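Local coordinates for forkhead-associated 1 (Saccharomyces cerevisiae, PDB 6C4U), which is an engineered phosphothreonine-binding domain that recognises a phosphopeptide of the human transcription factor c-Myc, at residues Y48-I53 / T111-V116. Sequence-based numbering, arbitrary orientation.
Sequences YHLGNI and TILSLV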
loop_
_atom_site.group_PDB
_atom_site.type_symbol
_atom_site.label_atom_id
_atom_site.label_comp_id
_atom_site.label_asym_id
_atom_site.label_seq_id
_atom_site.Cartn_x
_atom_site.Cartn_y
_atom_site.Cartn_z
ATOM N N TYR F 48 3.261 -2.679 6.920
ATOM C CA TYR F 48 4.529 -2.224 6.351
ATOM C C TYR F 48 4.940 -0.972 7.082
ATOM O O TYR F 48 4.222 0.029 7.058
ATOM C CB TYR F 48 4.353 -1.883 4.874
ATOM C CG TYR F 48 5.634 -1.724 4.079
ATOM C CD1 TYR F 48 6.320 -2.825 3.606
ATOM C CD2 TYR F 48 6.115 -0.464 3.736
ATOM C CE1 TYR F 48 7.497 -2.666 2.843
ATOM C CE2 TYR F 48 7.231 -0.299 2.943
ATOM C CZ TYR F 48 7.956 -1.396 2.548
ATOM O OH TYR F 48 9.072 -1.283 1.758
ATOM N N HIS F 49 6.091 -1.018 7.742
ATOM C CA HIS F 49 6.576 0.149 8.459
ATOM C C HIS F 49 7.292 1.042 7.460
ATOM O O HIS F 49 8.317 0.655 6.905
ATOM C CB HIS F 49 7.496 -0.275 9.592
ATOM C CG HIS F 49 7.869 0.848 10.500
ATOM N ND1 HIS F 49 9.148 1.029 10.979
ATOM C CD2 HIS F 49 7.129 1.866 11.004
ATOM C CE1 HIS F 49 9.171 2.100 11.755
ATOM N NE2 HIS F 49 7.961 2.628 11.780
ATOM N N LEU F 50 6.738 2.222 7.205
ATOM C CA LEU F 50 7.408 3.210 6.358
ATOM C C LEU F 50 8.580 3.909 7.046
ATOM O O LEU F 50 9.298 4.660 6.400
ATOM C CB LEU F 50 6.413 4.260 5.860
ATOM C CG LEU F 50 5.279 3.752 4.971
ATOM C CD1 LEU F 50 4.324 4.871 4.604
ATOM C CD2 LEU F 50 5.845 3.162 3.690
ATOM N N GLY F 51 8.746 3.690 8.349
ATOM C CA GLY F 51 9.863 4.238 9.113
ATOM C C GLY F 51 9.400 5.394 9.981
ATOM O O GLY F 51 8.338 5.967 9.735
ATOM N N ASN F 52 10.206 5.759 10.973
ATOM C CA ASN F 52 9.820 6.764 11.966
ATOM C C ASN F 52 10.058 8.188 11.469
ATOM O O ASN F 52 10.698 8.986 12.125
ATOM C CB ASN F 52 10.537 6.485 13.302
ATOM C CG ASN F 52 10.164 5.129 13.897
ATOM O OD1 ASN F 52 8.993 4.757 13.940
ATOM N ND2 ASN F 52 11.155 4.388 14.359
ATOM N N ILE F 53 9.479 8.491 10.312
ATOM C CA ILE F 53 9.628 9.761 9.604
ATOM C C ILE F 53 8.379 10.593 9.943
ATOM O O ILE F 53 7.274 10.217 9.554
ATOM C CB ILE F 53 9.671 9.561 8.068
ATOM C CG1 ILE F 53 10.693 8.476 7.669
ATOM C CG2 ILE F 53 9.926 10.881 7.346
ATOM C CD1 ILE F 53 10.036 7.210 7.325
ATOM N N THR F 111 12.315 15.688 -0.557
ATOM C CA THR F 111 12.754 14.299 -0.691
ATOM C C THR F 111 11.530 13.414 -0.421
ATOM O O THR F 111 10.495 13.854 0.097
ATOM C CB THR F 111 13.946 13.917 0.224
ATOM O OG1 THR F 111 13.520 13.825 1.580
ATOM C CG2 THR F 111 15.107 14.918 0.105
ATOM N N ILE F 112 11.684 12.159 -0.783
ATOM C CA ILE F 112 10.552 11.255 -1.011
ATOM C C ILE F 112 10.908 9.848 -0.544
ATOM O O ILE F 112 12.082 9.454 -0.495
ATOM C CB ILE F 112 10.074 11.276 -2.500
ATOM C CG1 ILE F 112 11.018 10.520 -3.487
ATOM C CG2 ILE F 112 9.689 12.700 -2.909
ATOM C CD1 ILE F 112 10.560 10.534 -4.914
ATOM N N LEU F 113 9.879 9.064 -0.232
ATOM C CA LEU F 113 9.997 7.612 -0.101
ATOM C C LEU F 113 9.116 7.001 -1.211
ATOM O O LEU F 113 8.021 7.496 -1.493
ATOM C CB LEU F 113 9.556 7.209 1.283
ATOM C CG LEU F 113 9.488 5.686 1.593
ATOM C CD1 LEU F 113 10.662 4.834 1.115
ATOM C CD2 LEU F 113 9.286 5.479 3.088
ATOM N N SER F 114 9.653 5.981 -1.877
ATOM C CA SER F 114 9.041 5.500 -3.122
ATOM C C SER F 114 9.003 3.986 -3.131
ATOM O O SER F 114 10.038 3.329 -2.930
ATOM C CB SER F 114 9.831 5.993 -4.313
ATOM O OG SER F 114 9.110 5.819 -5.510
ATOM N N LEU F 115 7.799 3.440 -3.319
ATOM C CA LEU F 115 7.555 2.000 -3.271
ATOM C C LEU F 115 6.948 1.573 -4.600
ATOM O O LEU F 115 6.210 2.338 -5.217
ATOM C CB LEU F 115 6.578 1.654 -2.167
ATOM C CG LEU F 115 6.807 2.244 -0.788
ATOM C CD1 LEU F 115 5.725 1.657 0.154
ATOM C CD2 LEU F 115 8.232 2.070 -0.285
ATOM N N VAL F 116 7.241 0.349 -5.026
ATOM C CA VAL F 116 6.731 -0.144 -6.293
ATOM C C VAL F 116 6.002 -1.456 -6.083
ATOM O O VAL F 116 6.520 -2.360 -5.409
ATOM C CB VAL F 116 7.869 -0.308 -7.321
ATOM C CG1 VAL F 116 7.356 -0.904 -8.622
ATOM C CG2 VAL F 116 8.490 1.056 -7.602
#
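Leu115 lays its CD1 over the junction of Tyr48 and Leu50, and this trio forms the tightly packed part of the contact between 48-53 and 111-116. That methyl lies 3.7 Å from Tyr48 CE2 and 3.8 Å from Leu50 CD2, touching ring and leucine at once. The approach to the ring is oblique, and the two side chains run past each other in opposite senses, which carries Leu115 CD2 to 4.0 Å from Tyr48 OH. Tyr48 reaches across because its CG is anti to the backbone N (chi1 -166°); Leu50 CD2 sits at the edge of the same ring, in its plane. Leu113 enters beside this cluster, and its side-chain contact is the looser one: its CD2 is 4.2 Å from Leu50 CB, and its nearer neighbour is a backbone atom, Leu50 O, at 3.4 Å from CD2. Leu50 meets both strand leucines at a slant through its own side chain. All four residues are buried, and the joint between the segments is apolar, with backbones well apart: the CA atoms of Leu50 and Leu113 are 8.2 Å from each other. Val8 continues the packing around Tyr48 and Leu115, and Phe40 meets the tyrosine ring with planes inclined by about 40°. Toward the solvent side the contact thins out. Ile53 hardly adds to it, Asn52 is exposed and takes no part, in contrast to the buried trio, and on the strand the exposed Ile112 lies against Thr103. Strand 48-49 edges the mixed sheet, whereas 112-119 lies inside the antiparallel sheet; alternate leucines of strand 112-119 meeting Tyr48 of the edge strand and Leu50 of the loop that follows it are characteristic of the hydrophobic core of the FHA beta-sandwich.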